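Local coordinates for CCMAN5 (Cellulosimicrobium cellulans, PDB 2XSG), which probably hydrolyses alpha-mannosidic linkages as a calcium-binding family GH92 glycosidase, enabling mannose-6-phosphate modification of yeast-made lysosomal enzymes, at residues L117-G122 / G132-E137; P83-Y88 / Y149-G154; G154-L159 / F240-A245; P41-G46 / S57-F62; G145-A150 / I248-T253. All blocks are in the same frame, centred on the assembly; numbering follows the deposited sequence.

Contact 1 of 5, residues L117-G122 / G132-E137; sequences LGNVAG and GTIEAE
Leu117 and Ile134 bond to each other twice through their backbones, as a hydrogen-bonded pair of antiparallel strands. Leu117 N donates to Ile134 O at 2.8 Å and Ile134 N returns a bond to Leu117 O at 2.7 Å. Two residues further along, Asn119 N donates to Gly132 O at 3.0 Å. Leu117 O also faces Thr133 CA at 3.4 Å in a CA-H...O contact. Gly118 and Thr133 form the non-hydrogen-bonded pair between these rungs, and the strand axes diverge markedly, their directions 125° apart. Packing begins where Leu117 and Ile134 leave the sheet on the same face, their CB atoms 4.4 Å apart. From there Leu117 CD1 reaches Ala136 CB at 4.2 Å. Ile134 holds CG1 anti to its carbonyl carbon (chi1 -57°), which directs that branch toward Asn119, whose side chain lies across it at about a right angle, while Asn119 CB rests 3.2 Å from Gly132 O. Pro83 of strand 80-84 and His99 close over Leu117 and Ile134, so this face belongs to the interior of the N-terminal beta domain. With three backbone bonds crowded into one end and the axes splaying away, the pairing is short: the backbone bonds set the register, while Leu117 and Ile134, both buried, pack on Pro83 of the facing sheet.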
# COMPACT_ATOMS: atom_id res chain seq x y z
N LEU A 117 14.37 -23.35 -11.76
CA LEU A 117 15.68 -22.77 -11.49
C LEU A 117 16.76 -23.67 -12.06
O LEU A 117 16.67 -24.89 -11.90
CB LEU A 117 15.88 -22.59 -9.98
CG LEU A 117 14.89 -21.69 -9.24
CD1 LEU A 117 15.09 -21.80 -7.69
CD2 LEU A 117 15.01 -20.24 -9.73
N GLY A 118 17.74 -23.09 -12.73
CA GLY A 118 18.90 -23.83 -13.19
C GLY A 118 19.64 -24.43 -12.02
O GLY A 118 19.86 -23.76 -10.99
N ASN A 119 20.01 -25.70 -12.14
CA ASN A 119 20.66 -26.41 -11.03
C ASN A 119 22.04 -25.80 -10.78
O ASN A 119 22.67 -25.29 -11.70
CB ASN A 119 20.76 -27.91 -11.35
CG ASN A 119 21.23 -28.76 -10.18
OD1 ASN A 119 21.88 -29.78 -10.39
ND2 ASN A 119 20.91 -28.35 -8.93
N VAL A 120 22.48 -25.82 -9.52
CA VAL A 120 23.82 -25.39 -9.14
C VAL A 120 24.45 -26.42 -8.20
O VAL A 120 23.75 -27.01 -7.35
CB VAL A 120 23.84 -23.95 -8.51
CG1 VAL A 120 23.35 -22.92 -9.52
CG2 VAL A 120 23.00 -23.88 -7.22
N ALA A 121 25.75 -26.65 -8.36
CA ALA A 121 26.48 -27.66 -7.57
C ALA A 121 27.95 -27.30 -7.42
O ALA A 121 28.42 -26.37 -8.05
CB ALA A 121 26.33 -29.04 -8.20
N GLY A 122 28.69 -28.06 -6.60
CA GLY A 122 30.06 -27.71 -6.26
C GLY A 122 30.19 -27.43 -4.77
O GLY A 122 29.26 -27.67 -4.00
N GLY A 132 20.55 -29.84 -15.35
CA GLY A 132 19.23 -30.10 -14.79
C GLY A 132 18.54 -28.91 -14.15
O GLY A 132 19.07 -27.80 -14.10
N THR A 133 17.34 -29.16 -13.63
CA THR A 133 16.47 -28.09 -13.16
C THR A 133 15.97 -28.35 -11.75
O THR A 133 15.57 -29.47 -11.43
CB THR A 133 15.31 -27.88 -14.19
OG1 THR A 133 15.88 -27.39 -15.41
CG2 THR A 133 14.28 -26.88 -13.70
N ILE A 134 16.04 -27.33 -10.90
CA ILE A 134 15.37 -27.38 -9.61
C ILE A 134 14.00 -26.72 -9.80
O ILE A 134 13.91 -25.50 -9.98
CB ILE A 134 16.16 -26.67 -8.49
CG1 ILE A 134 17.58 -27.26 -8.33
CG2 ILE A 134 15.38 -26.74 -7.18
CD1 ILE A 134 18.51 -26.38 -7.48
N GLU A 135 12.95 -27.54 -9.79
CA GLU A 135 11.59 -27.03 -9.97
C GLU A 135 11.13 -26.55 -8.60
O GLU A 135 11.10 -27.33 -7.66
CB GLU A 135 10.65 -28.11 -10.51
CG GLU A 135 11.01 -28.64 -11.93
CD GLU A 135 10.63 -27.69 -13.07
OE1 GLU A 135 10.15 -26.55 -12.83
OE2 GLU A 135 10.82 -28.09 -14.24
N ALA A 136 10.83 -25.27 -8.48
CA ALA A 136 10.45 -24.69 -7.22
C ALA A 136 8.99 -24.24 -7.27
O ALA A 136 8.58 -23.53 -8.18
CB ALA A 136 11.34 -23.53 -6.89
N GLU A 137 8.23 -24.67 -6.28
CA GLU A 137 6.87 -24.19 -6.10
C GLU A 137 6.71 -23.69 -4.65
O GLU A 137 7.09 -24.38 -3.71
CB GLU A 137 5.88 -25.33 -6.31
CG GLU A 137 5.75 -25.85 -7.74
CD GLU A 137 5.04 -27.18 -7.78
OE1 GLU A 137 3.84 -27.20 -8.09
OE2 GLU A 137 5.65 -28.21 -7.43

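Contact 2 of 5, residues P83-Y88 / Y149-G154; sequences PTSGSY and YAFPAG
A single proline, Pro83, serves two aromatic rings at once, and the two segments meet through rings and carbons without any hydrogen bond between them. Pro83 CB lies over one face of the Tyr149 ring, 4.2 Å from its centroid and 26° off the normal, a CH-pi contact. Its neighbour Pro83 CG comes to 3.7 Å from Tyr149 CE2, and the two side chains cross at about a right angle. The same Pro83 CB also meets Phe151 CZ at 3.7 Å. This is the seam between two layers of the N-terminal beta-sandwich: Pro83 lies near the end of strand 80-84 of one sheet, and Tyr149 is the penultimate residue of strand 144-150 of the other. Phe151, just past that strand, is set with CG anti to its carbonyl carbon (chi1 -74°), which brings its ring back against the first segment. There Phe151 CE2 approaches Thr84 O at 3.4 Å, obliquely to the ring, and Ser85 OG lies near the ring plane at 3.7 Å from Phe151 CD2. The main polar partner of Ser85 is the side chain of Asn119. Beyond Thr84 the chain bends in an ST turn, Gly86 N donating to Thr84 OG1 at 3.0 Å.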
# COMPACT_ATOMS: atom_id res chain seq x y z
N PRO A 83 17.37 -23.26 -2.54
CA PRO A 83 17.63 -24.65 -2.93
C PRO A 83 18.95 -24.77 -3.70
O PRO A 83 19.28 -23.91 -4.52
CB PRO A 83 16.44 -24.96 -3.86
CG PRO A 83 16.14 -23.65 -4.50
CD PRO A 83 16.37 -22.62 -3.42
N THR A 84 19.70 -25.84 -3.42
CA THR A 84 20.99 -26.04 -4.06
C THR A 84 21.41 -27.51 -4.03
O THR A 84 21.01 -28.26 -3.12
CB THR A 84 22.09 -25.17 -3.42
OG1 THR A 84 23.29 -25.30 -4.17
CG2 THR A 84 22.34 -25.56 -1.96
N SER A 85 22.19 -27.93 -5.03
CA SER A 85 22.79 -29.27 -5.02
C SER A 85 24.24 -29.18 -4.60
O SER A 85 24.95 -30.18 -4.57
CB SER A 85 22.68 -29.94 -6.39
OG SER A 85 21.32 -30.04 -6.78
N GLY A 86 24.67 -27.97 -4.25
CA GLY A 86 26.02 -27.75 -3.75
C GLY A 86 26.19 -28.11 -2.29
O GLY A 86 25.21 -28.45 -1.61
N SER A 87 27.44 -28.04 -1.84
CA SER A 87 27.87 -28.31 -0.46
C SER A 87 28.61 -27.10 0.11
O SER A 87 29.23 -26.33 -0.64
CB SER A 87 28.84 -29.50 -0.44
OG SER A 87 28.17 -30.69 -0.83
N TYR A 88 28.61 -26.97 1.43
CA TYR A 88 29.32 -25.87 2.10
C TYR A 88 30.20 -26.36 3.26
O TYR A 88 29.89 -27.37 3.91
CB TYR A 88 28.32 -24.82 2.61
CG TYR A 88 27.60 -24.06 1.49
CD1 TYR A 88 26.33 -24.45 1.07
CD2 TYR A 88 28.20 -22.96 0.87
CE1 TYR A 88 25.65 -23.74 0.05
CE2 TYR A 88 27.54 -22.26 -0.15
CZ TYR A 88 26.27 -22.66 -0.54
OH TYR A 88 25.63 -21.97 -1.54
N TYR A 149 9.97 -28.60 -3.72
CA TYR A 149 11.11 -28.60 -4.65
C TYR A 149 11.33 -29.95 -5.29
O TYR A 149 11.24 -30.99 -4.62
CB TYR A 149 12.41 -28.20 -3.92
CG TYR A 149 12.38 -26.80 -3.38
CD1 TYR A 149 12.15 -26.58 -2.03
CD2 TYR A 149 12.59 -25.71 -4.21
CE1 TYR A 149 12.12 -25.29 -1.51
CE2 TYR A 149 12.56 -24.41 -3.71
CZ TYR A 149 12.31 -24.21 -2.36
OH TYR A 149 12.28 -22.94 -1.85
N ALA A 150 11.61 -29.96 -6.59
CA ALA A 150 12.05 -31.18 -7.28
C ALA A 150 13.47 -31.01 -7.80
O ALA A 150 13.70 -30.21 -8.69
CB ALA A 150 11.09 -31.53 -8.44
N PHE A 151 14.41 -31.79 -7.26
CA PHE A 151 15.83 -31.70 -7.66
C PHE A 151 16.16 -32.75 -8.72
O PHE A 151 15.50 -33.78 -8.76
CB PHE A 151 16.73 -31.93 -6.45
CG PHE A 151 16.77 -30.78 -5.48
CD1 PHE A 151 15.70 -30.53 -4.63
CD2 PHE A 151 17.89 -29.96 -5.41
CE1 PHE A 151 15.74 -29.47 -3.72
CE2 PHE A 151 17.95 -28.90 -4.50
CZ PHE A 151 16.87 -28.65 -3.66
N PRO A 152 17.19 -32.52 -9.56
CA PRO A 152 17.47 -33.57 -10.56
C PRO A 152 17.84 -34.90 -9.90
O PRO A 152 18.47 -34.93 -8.84
CB PRO A 152 18.66 -33.00 -11.35
CG PRO A 152 18.56 -31.49 -11.15
CD PRO A 152 18.04 -31.32 -9.75
N ALA A 153 17.45 -36.00 -10.52
CA ALA A 153 17.84 -37.32 -10.02
C ALA A 153 19.35 -37.41 -9.77
O ALA A 153 20.15 -36.92 -10.56
CB ALA A 153 17.38 -38.42 -10.96
N GLY A 154 19.74 -38.00 -8.65
CA GLY A 154 21.16 -38.14 -8.37
C GLY A 154 21.74 -36.99 -7.56
O GLY A 154 22.82 -37.11 -7.00

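Contact 3 of 5, residues G154-L159 / F240-A245; sequences GSTPSL and FDPADA
Pro157 lays its ring against Ala245 and Phe240: Pro157 CG is 3.9 Å from Ala245 CB, and Pro157 CB is 4.1 Å from Phe240 CB. The carbonyl of the same proline takes the one hydrogen bond across the contact, from Phe240 N to Pro157 O, 3.0 Å long and close to straight at 173°. Pro157 O then also stands at the edge of the Phe240 ring, near its plane. Phe240 has CG anti to its carbonyl carbon (chi1 -56°), and this carries the ring along the partner strand until Phe240 CE1 meets Leu159 CG at 4.0 Å, the two side chains crossing obliquely. Here strand 158-162 and strand 235-240 run side by side, antiparallel, in the five-stranded sheet of the N-terminal beta-sandwich, and the chain leaves that sheet to pass over to strand 248-255. It does so through an Asx turn, in which Ala243 N donates to the anti lone pair of Asp241 OD2, that leads into and overlaps a short 3-10 segment, 242-244. Ile248, at the start of the next strand, packs on Pro157, Leu159 and Phe240 from the other layer. Toward the surface, Thr156 and Pro242 lie side by side and point the same way, Thr156 OG1 being 4.0 Å from Pro242 CG. Ser155 O is buried against Pro242 with no hydrogen-bond donor; its closest approach there is a CA-H...O contact of 3.3 Å from Pro242 CA.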
# COMPACT_ATOMS: atom_id res chain seq x y z
N GLY A 154 19.74 -38.00 -8.65
CA GLY A 154 21.16 -38.14 -8.37
C GLY A 154 21.74 -36.99 -7.56
O GLY A 154 22.82 -37.11 -7.00
N SER A 155 21.01 -35.87 -7.51
CA SER A 155 21.41 -34.75 -6.66
C SER A 155 21.38 -35.10 -5.18
O SER A 155 20.56 -35.89 -4.75
CB SER A 155 20.47 -33.58 -6.87
OG SER A 155 20.60 -33.05 -8.16
N THR A 156 22.27 -34.49 -4.40
CA THR A 156 22.08 -34.37 -2.95
C THR A 156 21.39 -33.02 -2.67
O THR A 156 22.04 -31.97 -2.66
CB THR A 156 23.43 -34.41 -2.19
OG1 THR A 156 24.19 -35.56 -2.57
CG2 THR A 156 23.22 -34.44 -0.67
N PRO A 157 20.05 -33.04 -2.44
CA PRO A 157 19.30 -31.80 -2.23
C PRO A 157 19.70 -31.10 -0.94
O PRO A 157 20.03 -31.75 0.07
CB PRO A 157 17.84 -32.28 -2.11
CG PRO A 157 17.82 -33.64 -2.74
CD PRO A 157 19.17 -34.21 -2.32
N SER A 158 19.69 -29.78 -0.98
CA SER A 158 19.96 -29.00 0.21
C SER A 158 19.17 -27.69 0.17
O SER A 158 18.89 -27.14 -0.90
CB SER A 158 21.46 -28.75 0.33
OG SER A 158 21.73 -27.80 1.33
N LEU A 159 18.78 -27.21 1.34
CA LEU A 159 18.16 -25.90 1.44
C LEU A 159 18.97 -25.11 2.44
O LEU A 159 19.19 -25.56 3.56
CB LEU A 159 16.70 -26.02 1.92
CG LEU A 159 15.70 -26.76 1.03
CD1 LEU A 159 14.33 -26.79 1.67
CD2 LEU A 159 15.60 -26.11 -0.34
N PHE A 240 19.46 -33.27 2.54
CA PHE A 240 18.53 -34.38 2.38
C PHE A 240 19.18 -35.58 1.69
O PHE A 240 20.25 -35.47 1.10
CB PHE A 240 17.30 -33.92 1.59
CG PHE A 240 16.60 -32.74 2.20
CD1 PHE A 240 17.05 -31.44 1.95
CD2 PHE A 240 15.53 -32.93 3.07
CE1 PHE A 240 16.42 -30.34 2.55
CE2 PHE A 240 14.89 -31.84 3.67
CZ PHE A 240 15.33 -30.54 3.40
N ASP A 241 18.52 -36.73 1.79
CA ASP A 241 18.95 -37.92 1.07
C ASP A 241 18.65 -37.81 -0.44
O ASP A 241 17.56 -37.37 -0.82
CB ASP A 241 18.26 -39.17 1.63
CG ASP A 241 18.99 -40.44 1.27
OD1 ASP A 241 19.76 -40.95 2.12
OD2 ASP A 241 18.84 -40.93 0.13
N PRO A 242 19.60 -38.22 -1.30
CA PRO A 242 19.35 -38.26 -2.75
C PRO A 242 18.07 -39.00 -3.13
O PRO A 242 17.48 -38.69 -4.14
CB PRO A 242 20.58 -39.00 -3.29
CG PRO A 242 21.66 -38.65 -2.33
CD PRO A 242 20.98 -38.66 -0.99
N ALA A 243 17.64 -39.96 -2.32
CA ALA A 243 16.40 -40.68 -2.61
C ALA A 243 15.15 -39.77 -2.56
O ALA A 243 14.11 -40.08 -3.17
CB ALA A 243 16.23 -41.88 -1.69
N ASP A 244 15.25 -38.64 -1.87
CA ASP A 244 14.12 -37.71 -1.75
C ASP A 244 14.16 -36.56 -2.75
O ASP A 244 13.33 -35.66 -2.68
CB ASP A 244 14.07 -37.14 -0.34
CG ASP A 244 13.45 -38.09 0.63
OD1 ASP A 244 12.40 -38.70 0.29
OD2 ASP A 244 13.99 -38.23 1.74
N ALA A 245 15.11 -36.62 -3.68
CA ALA A 245 15.31 -35.55 -4.65
C ALA A 245 14.05 -35.15 -5.42
O ALA A 245 13.86 -33.97 -5.71
CB ALA A 245 16.43 -35.91 -5.61

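Contact 4 of 5, residues P41-G46 / S57-F62; sequences PRTTPG and SKISGF
Ser60 carries OG between its backbone N and its carbonyl carbon (chi1 54°), a setting that brings Ser60 OG to 3.4 Å from Arg42 CB. Arg42 has CG anti to the backbone N (chi1 -164°), which leaves CG near the same hydroxyl and sends the rest of the chain away from the partner strand. Both residues belong to a beta bulge in an antiparallel pair of strands. Pro41 stands opposite Phe62 and Thr43 opposite Ile59, so the lone Arg42 faces both Ser60 and Gly61. Its backbone serves each of them: Arg42 N donates to Gly61 O at 2.8 Å, and Ser60 N donates to Arg42 O at 2.9 Å. The far end of Arg42 is held by Asn167. Pro41, Thr43, Ile59 and Phe62 share the other face of this small sheet, which turns inward. Pro41 CB touches both Ile59 CD1 at 4.0 Å and Phe62 CE1 at 3.9 Å, with Ile59 reaching on to Leu117 and Phe62 to Ala136 of the neighbouring layer. At the outer end Thr44 N donates to Lys58 O. Thr44 CG2 packs on Lys58 CB at 3.6 Å, the side chains crossing at a slant. Where the strands part, one water spans the gap, donating to Thr44 O at 2.7 Å and accepting from Ser57 N at 2.8 Å.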
# COMPACT_ATOMS: atom_id res chain seq x y z
N PRO A 41 10.22 -14.63 -4.40
CA PRO A 41 11.49 -14.97 -5.03
C PRO A 41 12.43 -13.78 -4.91
O PRO A 41 11.96 -12.65 -4.88
CB PRO A 41 11.10 -15.19 -6.51
CG PRO A 41 9.78 -14.44 -6.68
CD PRO A 41 9.10 -14.66 -5.37
N ARG A 42 13.74 -14.03 -4.84
CA ARG A 42 14.74 -12.96 -4.81
C ARG A 42 15.63 -12.98 -6.04
O ARG A 42 16.39 -13.92 -6.24
CB ARG A 42 15.62 -13.09 -3.57
CG ARG A 42 16.43 -11.82 -3.24
CD ARG A 42 16.91 -11.88 -1.78
NE ARG A 42 17.38 -10.59 -1.26
CZ ARG A 42 16.59 -9.60 -0.83
NH1 ARG A 42 15.27 -9.73 -0.90
NH2 ARG A 42 17.12 -8.47 -0.36
N THR A 43 15.58 -11.92 -6.85
CA THR A 43 16.45 -11.89 -8.03
C THR A 43 17.88 -11.49 -7.65
O THR A 43 18.12 -10.95 -6.57
CB THR A 43 15.91 -10.98 -9.17
OG1 THR A 43 15.79 -9.63 -8.73
CG2 THR A 43 14.56 -11.48 -9.66
N THR A 44 18.82 -11.75 -8.55
CA THR A 44 20.21 -11.35 -8.35
C THR A 44 20.84 -11.09 -9.71
O THR A 44 20.47 -11.75 -10.69
CB THR A 44 20.99 -12.44 -7.55
OG1 THR A 44 22.37 -12.08 -7.47
CG2 THR A 44 20.84 -13.82 -8.21
N PRO A 45 21.78 -10.12 -9.80
CA PRO A 45 22.32 -9.24 -8.76
C PRO A 45 21.42 -8.04 -8.47
O PRO A 45 21.64 -7.34 -7.48
CB PRO A 45 23.64 -8.77 -9.36
CG PRO A 45 23.38 -8.74 -10.82
CD PRO A 45 22.43 -9.88 -11.11
N GLY A 46 20.46 -7.77 -9.34
CA GLY A 46 19.53 -6.64 -9.16
C GLY A 46 18.20 -7.10 -8.59
O GLY A 46 17.84 -8.28 -8.70
N SER A 57 17.57 -12.13 -14.47
CA SER A 57 17.56 -13.46 -15.06
C SER A 57 18.16 -14.51 -14.14
O SER A 57 18.36 -15.66 -14.55
CB SER A 57 18.25 -13.45 -16.43
OG SER A 57 19.58 -12.98 -16.32
N LYS A 58 18.42 -14.13 -12.89
CA LYS A 58 18.80 -15.08 -11.86
C LYS A 58 18.01 -14.88 -10.59
O LYS A 58 17.63 -13.76 -10.24
CB LYS A 58 20.30 -15.01 -11.58
CG LYS A 58 21.13 -15.60 -12.72
CD LYS A 58 22.54 -15.10 -12.69
CE LYS A 58 23.31 -15.63 -13.88
NZ LYS A 58 24.68 -15.08 -13.86
N ILE A 59 17.76 -15.99 -9.91
CA ILE A 59 17.08 -16.03 -8.63
C ILE A 59 17.94 -16.83 -7.66
O ILE A 59 18.45 -17.89 -8.00
CB ILE A 59 15.68 -16.67 -8.78
CG1 ILE A 59 14.73 -15.66 -9.46
CG2 ILE A 59 15.14 -17.20 -7.43
CD1 ILE A 59 13.30 -16.16 -9.65
N SER A 60 18.08 -16.30 -6.45
CA SER A 60 18.74 -17.02 -5.38
C SER A 60 17.71 -17.94 -4.71
O SER A 60 17.73 -19.15 -4.93
CB SER A 60 19.38 -16.02 -4.41
OG SER A 60 18.39 -15.09 -3.97
N GLY A 61 16.77 -17.37 -3.95
CA GLY A 61 15.76 -18.15 -3.23
C GLY A 61 14.50 -17.38 -2.85
O GLY A 61 14.12 -16.43 -3.52
N PHE A 62 13.85 -17.80 -1.76
CA PHE A 62 12.60 -17.19 -1.30
C PHE A 62 12.72 -16.59 0.10
O PHE A 62 13.20 -17.24 1.02
CB PHE A 62 11.47 -18.21 -1.34
CG PHE A 62 11.24 -18.78 -2.71
CD1 PHE A 62 10.39 -18.15 -3.61
CD2 PHE A 62 11.91 -19.94 -3.12
CE1 PHE A 62 10.18 -18.64 -4.87
CE2 PHE A 62 11.71 -20.45 -4.41
CZ PHE A 62 10.83 -19.80 -5.29
O HOH W 1 20.02 -11.48 -13.37

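Contact 5 of 5, residues G145-A150 / I248-T253; sequences GVHRYA and IGLQVT
Gly145 and Val252, His147 and Leu250, and Tyr149 and Ile248 each exchange two backbone hydrogen bonds, so six bonds join these strands in an unbroken antiparallel ladder. The shortest is Gly145 N to Val252 O at 2.7 Å; the longest, Leu250 N to His147 O, measures 3.1 Å. Val146 and Arg148 turn their backbone groups the other way, to Ala139 and Glu137, as Gly249 and Gln251 do to Leu209 and Arg207. Both strands are therefore interior members of the large sheet of the N-terminal beta domain. Weak CA-H...O contacts fill the rungs between, such as Gly249 CA to His147 O at 3.2 Å. On the face that carries His147 and Tyr149, His147 ND1 and Tyr149 OH share a hydrogen bond of 2.7 Å, nearly straight at 167°, and His147 NE2 is taken by His64. The imidazole thus has a partner at each nitrogen. With CG anti to the carbonyl carbon (chi1 -57°), His147 sets its ring beside Leu250, whose CD2 sits 4.2 Å above one face of the imidazole, toward the rim. Across the other face of the sheet, Val146 CG1 runs beside Gln251 CG at 3.9 Å, both side chains pointing the same way toward helix 275-290. There Arg148 forms salt bridges with Glu137 and Asp276. Bonded at both nitrogens and touched by Leu250 over one face, the buried imidazole of His147 would be held in its rotation.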
# COMPACT_ATOMS: atom_id res chain seq x y z
N GLY A 145 4.38 -19.94 4.82
CA GLY A 145 4.86 -20.17 3.48
C GLY A 145 5.22 -21.62 3.32
O GLY A 145 5.94 -22.18 4.16
N VAL A 146 4.73 -22.24 2.25
CA VAL A 146 5.05 -23.64 1.99
C VAL A 146 5.81 -23.75 0.70
O VAL A 146 5.55 -22.99 -0.24
CB VAL A 146 3.82 -24.61 2.00
CG1 VAL A 146 3.20 -24.60 3.37
CG2 VAL A 146 2.78 -24.24 0.92
N HIS A 147 6.76 -24.69 0.70
CA HIS A 147 7.69 -24.95 -0.40
C HIS A 147 7.59 -26.41 -0.85
O HIS A 147 7.52 -27.34 -0.01
CB HIS A 147 9.13 -24.73 0.05
CG HIS A 147 9.40 -23.36 0.60
ND1 HIS A 147 10.38 -22.54 0.08
CD2 HIS A 147 8.86 -22.69 1.64
CE1 HIS A 147 10.41 -21.41 0.75
NE2 HIS A 147 9.50 -21.47 1.71
N ARG A 148 7.59 -26.61 -2.17
CA ARG A 148 7.83 -27.93 -2.78
C ARG A 148 8.89 -27.84 -3.88
O ARG A 148 8.72 -27.08 -4.86
CB ARG A 148 6.53 -28.51 -3.35
CG ARG A 148 6.68 -29.93 -3.90
CD ARG A 148 5.34 -30.52 -4.25
NE ARG A 148 4.60 -29.70 -5.21
CZ ARG A 148 3.30 -29.79 -5.40
NH1 ARG A 148 2.59 -30.67 -4.68
NH2 ARG A 148 2.68 -29.02 -6.30
N TYR A 149 9.97 -28.60 -3.72
CA TYR A 149 11.11 -28.60 -4.65
C TYR A 149 11.33 -29.95 -5.29
O TYR A 149 11.24 -30.99 -4.62
CB TYR A 149 12.41 -28.20 -3.92
CG TYR A 149 12.38 -26.80 -3.38
CD1 TYR A 149 12.15 -26.58 -2.03
CD2 TYR A 149 12.59 -25.71 -4.21
CE1 TYR A 149 12.12 -25.29 -1.51
CE2 TYR A 149 12.56 -24.41 -3.71
CZ TYR A 149 12.31 -24.21 -2.36
OH TYR A 149 12.28 -22.94 -1.85
N ALA A 150 11.61 -29.96 -6.59
CA ALA A 150 12.05 -31.18 -7.28
C ALA A 150 13.47 -31.01 -7.80
O ALA A 150 13.70 -30.21 -8.69
CB ALA A 150 11.09 -31.53 -8.44
N ILE A 248 11.12 -32.40 -2.08
CA ILE A 248 11.61 -31.77 -0.86
C ILE A 248 10.61 -30.68 -0.43
O ILE A 248 10.39 -29.71 -1.15
CB ILE A 248 13.01 -31.15 -1.08
CG1 ILE A 248 14.02 -32.22 -1.55
CG2 ILE A 248 13.50 -30.47 0.20
CD1 ILE A 248 14.24 -33.39 -0.56
N GLY A 249 10.03 -30.85 0.74
CA GLY A 249 9.00 -29.93 1.27
C GLY A 249 9.45 -29.17 2.51
O GLY A 249 10.27 -29.66 3.30
N LEU A 250 8.93 -27.96 2.68
CA LEU A 250 9.28 -27.11 3.80
C LEU A 250 8.07 -26.26 4.13
O LEU A 250 7.36 -25.81 3.23
CB LEU A 250 10.47 -26.21 3.45
CG LEU A 250 11.08 -25.48 4.64
CD1 LEU A 250 11.99 -26.43 5.37
CD2 LEU A 250 11.85 -24.23 4.22
N GLN A 251 7.85 -26.05 5.43
CA GLN A 251 6.72 -25.24 5.89
C GLN A 251 7.23 -24.24 6.90
O GLN A 251 7.84 -24.61 7.90
CB GLN A 251 5.62 -26.14 6.49
CG GLN A 251 5.06 -27.21 5.53
CD GLN A 251 3.83 -27.90 6.08
OE1 GLN A 251 2.94 -28.32 5.33
NE2 GLN A 251 3.77 -28.02 7.40
N VAL A 252 7.00 -22.96 6.63
CA VAL A 252 7.52 -21.88 7.47
C VAL A 252 6.35 -21.05 7.98
O VAL A 252 5.54 -20.57 7.19
CB VAL A 252 8.45 -20.94 6.66
CG1 VAL A 252 9.03 -19.83 7.54
CG2 VAL A 252 9.58 -21.72 5.95
N THR A 253 6.26 -20.87 9.30
CA THR A 253 5.19 -20.04 9.86
C THR A 253 5.78 -18.93 10.73
O THR A 253 6.76 -19.17 11.45
CB THR A 253 4.16 -20.90 10.63
OG1 THR A 253 3.61 -21.87 9.74
CG2 THR A 253 3.02 -20.06 11.19

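All five contacts lie in the N-terminal beta-sandwich, on the same side of the chain's centre. Along the chain contact 4 closes first; contact 2 then spans contact 1, and contact 5 spans contact 3. Contacts 1 and 5, centres about 15 Å apart, belong to one large antiparallel sheet, joined by the pairing of strands 133-140 and 144-150. Contact 2 crosses from that sheet to strand 80-84 of the other, whose next strand, 158-162, enters contact 3; the centres of contacts 2 and 3 are about 6 Å apart. Contact 4 belongs to a separate small sheet, its centre about 22 Å from that of contact 3, yet Phe62 reaches Tyr149. Residues distant in sequence thus meet between the layers of the sandwich.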